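Local coordinates for protein putative NAD(P)H-flavin oxidoreductase (Neisseria meningitidis serogroup A / serotype 4A, PDB 6WT2) that binds FMN and probably reduces nitro compounds such as chloramphenicol with NAD(P)H, as a member of the nitroreductase family, at residues Ile65-Lys70 against Ala79-Ser84. Residues are numbered along the deposited sequence; the frame is centred on the assembly and turned at random. Where two conformers were deposited one is given.
Sequences IRQAIK and ALDTAS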
loop_
_atom_site.group_PDB
_atom_site.type_symbol
_atom_site.label_atom_id
_atom_site.label_comp_id
_atom_site.label_asym_id
_atom_site.label_seq_id
_atom_site.Cartn_x
_atom_site.Cartn_y
_atom_site.Cartn_z
ATOM N N ILE A 65 4.381 -6.157 26.225
ATOM C CA ILE A 65 4.887 -5.340 25.137
ATOM C C ILE A 65 3.881 -4.251 24.801
ATOM O O ILE A 65 4.245 -3.085 24.634
ATOM C CB ILE A 65 5.215 -6.219 23.920
ATOM C CG1 ILE A 65 6.271 -7.253 24.285
ATOM C CG2 ILE A 65 5.703 -5.352 22.757
ATOM C CD1 ILE A 65 6.671 -8.122 23.084
ATOM N N ARG A 66 2.597 -4.600 24.744
ATOM C CA ARG A 66 1.587 -3.581 24.447
ATOM C C ARG A 66 1.635 -2.444 25.460
ATOM O O ARG A 66 1.553 -1.266 25.088
ATOM C CB ARG A 66 0.195 -4.205 24.419
ATOM C CG ARG A 66 -0.062 -5.095 23.222
ATOM C CD ARG A 66 -1.525 -5.480 23.181
ATOM N NE ARG A 66 -1.810 -6.441 22.122
ATOM C CZ ARG A 66 -3.039 -6.743 21.722
ATOM N NH1 ARG A 66 -4.076 -6.131 22.283
ATOM N NH2 ARG A 66 -3.227 -7.630 20.755
ATOM N N GLN A 67 1.766 -2.773 26.746
ATOM C CA GLN A 67 1.848 -1.726 27.759
ATOM C C GLN A 67 3.133 -0.922 27.630
ATOM O O GLN A 67 3.148 0.275 27.941
ATOM C CB GLN A 67 1.734 -2.337 29.150
ATOM C CG GLN A 67 0.365 -2.895 29.436
ATOM C CD GLN A 67 -0.661 -1.816 29.688
ATOM O OE1 GLN A 67 -1.815 -1.942 29.290
ATOM N NE2 GLN A 67 -0.248 -0.748 30.365
ATOM N N ALA A 68 4.211 -1.553 27.150
ATOM C CA ALA A 68 5.481 -0.847 27.009
ATOM C C ALA A 68 5.439 0.197 25.898
ATOM O O ALA A 68 6.137 1.214 25.984
ATOM C CB ALA A 68 6.609 -1.840 26.744
ATOM N N ILE A 69 4.645 -0.036 24.847
ATOM C CA ILE A 69 4.595 0.910 23.737
ATOM C C ILE A 69 3.471 1.922 23.892
ATOM O O ILE A 69 3.485 2.962 23.215
ATOM C CB ILE A 69 4.472 0.168 22.386
ATOM C CG1 ILE A 69 3.190 -0.666 22.327
ATOM C CG2 ILE A 69 5.705 -0.700 22.131
ATOM C CD1 ILE A 69 3.031 -1.454 21.051
ATOM N N LYS A 70 2.528 1.677 24.791
ATOM C CA LYS A 70 1.404 2.594 24.963
ATOM C C LYS A 70 1.801 4.047 25.228
ATOM O O LYS A 70 1.183 4.938 24.617
ATOM C CB LYS A 70 0.502 2.060 26.085
ATOM C CG LYS A 70 -0.677 2.976 26.400
ATOM C CD LYS A 70 -1.475 2.487 27.594
ATOM C CE LYS A 70 -2.060 1.105 27.356
ATOM N NZ LYS A 70 -2.727 0.593 28.598
ATOM N N ALA A 79 -6.790 1.221 21.849
ATOM C CA ALA A 79 -6.871 -0.079 21.197
ATOM C C ALA A 79 -5.857 -1.066 21.760
ATOM O O ALA A 79 -6.058 -2.281 21.659
ATOM C CB ALA A 79 -6.655 0.066 19.695
ATOM N N LEU A 80 -4.752 -0.570 22.328
ATOM C CA LEU A 80 -3.761 -1.459 22.928
ATOM C C LEU A 80 -4.349 -2.263 24.083
ATOM O O LEU A 80 -3.872 -3.368 24.378
ATOM C CB LEU A 80 -2.552 -0.644 23.380
ATOM C CG LEU A 80 -1.705 -0.193 22.190
ATOM C CD1 LEU A 80 -0.667 0.835 22.582
ATOM C CD2 LEU A 80 -1.043 -1.407 21.547
ATOM N N ASP A 81 -5.392 -1.740 24.730
ATOM C CA ASP A 81 -6.076 -2.470 25.785
ATOM C C ASP A 81 -7.183 -3.381 25.272
ATOM O O ASP A 81 -7.527 -4.354 25.949
ATOM C CB ASP A 81 -6.667 -1.494 26.804
ATOM C CG ASP A 81 -5.611 -0.623 27.453
ATOM O OD1 ASP A 81 -4.489 -1.127 27.673
ATOM O OD2 ASP A 81 -5.902 0.560 27.746
ATOM N N THR A 82 -7.744 -3.113 24.098
ATOM C CA THR A 82 -8.967 -3.786 23.694
ATOM C C THR A 82 -8.857 -4.585 22.408
ATOM O O THR A 82 -9.710 -5.448 22.177
ATOM C CB THR A 82 -10.118 -2.773 23.539
ATOM O OG1 THR A 82 -9.847 -1.872 22.453
ATOM C CG2 THR A 82 -10.321 -1.970 24.848
ATOM N N ALA A 83 -7.870 -4.313 21.560
ATOM C CA ALA A 83 -7.782 -5.009 20.278
ATOM C C ALA A 83 -7.468 -6.486 20.483
ATOM O O ALA A 83 -6.712 -6.861 21.384
ATOM C CB ALA A 83 -6.713 -4.370 19.380
ATOM N N SER A 84 -8.053 -7.331 19.628
ATOM C CA SER A 84 -7.693 -8.741 19.614
ATOM C C SER A 84 -6.233 -8.929 19.213
ATOM O O SER A 84 -5.456 -9.584 19.922
ATOM C CB SER A 84 -8.617 -9.505 18.664
ATOM O OG SER A 84 -8.200 -10.850 18.551
#
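With CG anti to its own carbonyl carbon (chi1 -71°) and the chain extended from there to NE, Arg66 reaches from helix 63-69 to the carbonyls at and just after the weakly bonded helix 79-82. Lys70 starts differently, CG lying opposite the backbone N, and a bend at chi3 (-61°) turns its amine toward Asp81. Arginine suits its place because a flat guanidinium can serve several carbonyls at once. NH1 of Arg66 meets Ala83 O at 2.9 Å in an almost straight bond lying in the guanidinium plane, and makes a weak one to Leu80 O at 3.5 Å. NH2 reaches Ser84 O at 3.1 Å from above that carbonyl's plane, in a more bent bond. Gln61 OE1 also accepts from NH2 and Val60 O from NE, so bonds on several sides hold the group's rotation. One turn further along, Lys70 NZ forms a salt bridge with Asp81 OD1 (2.6 Å), which offers its syn lone pair; the long, flexible lysine chain carries its charge out to an exposed aspartate, whose carboxylate can balance it.

Leu80 lies to one side of both polar links, and its two methyls let it meet different apolar partners: CD1 packs 3.6 Å from Lys70 CA, while CD2 lies 4.1 Å from Ile69 CD1 and touches the aliphatic stem of Arg66. The contact ties helix 63-69 to the turn entering strand 85-92 of the antiparallel sheet. Ile69 and Leu80 both rest on Leu86 of that strand, Ile69 also packs against helix 175-185, and Ala79 and Ala83 lie against Thr201 of strand 194-203.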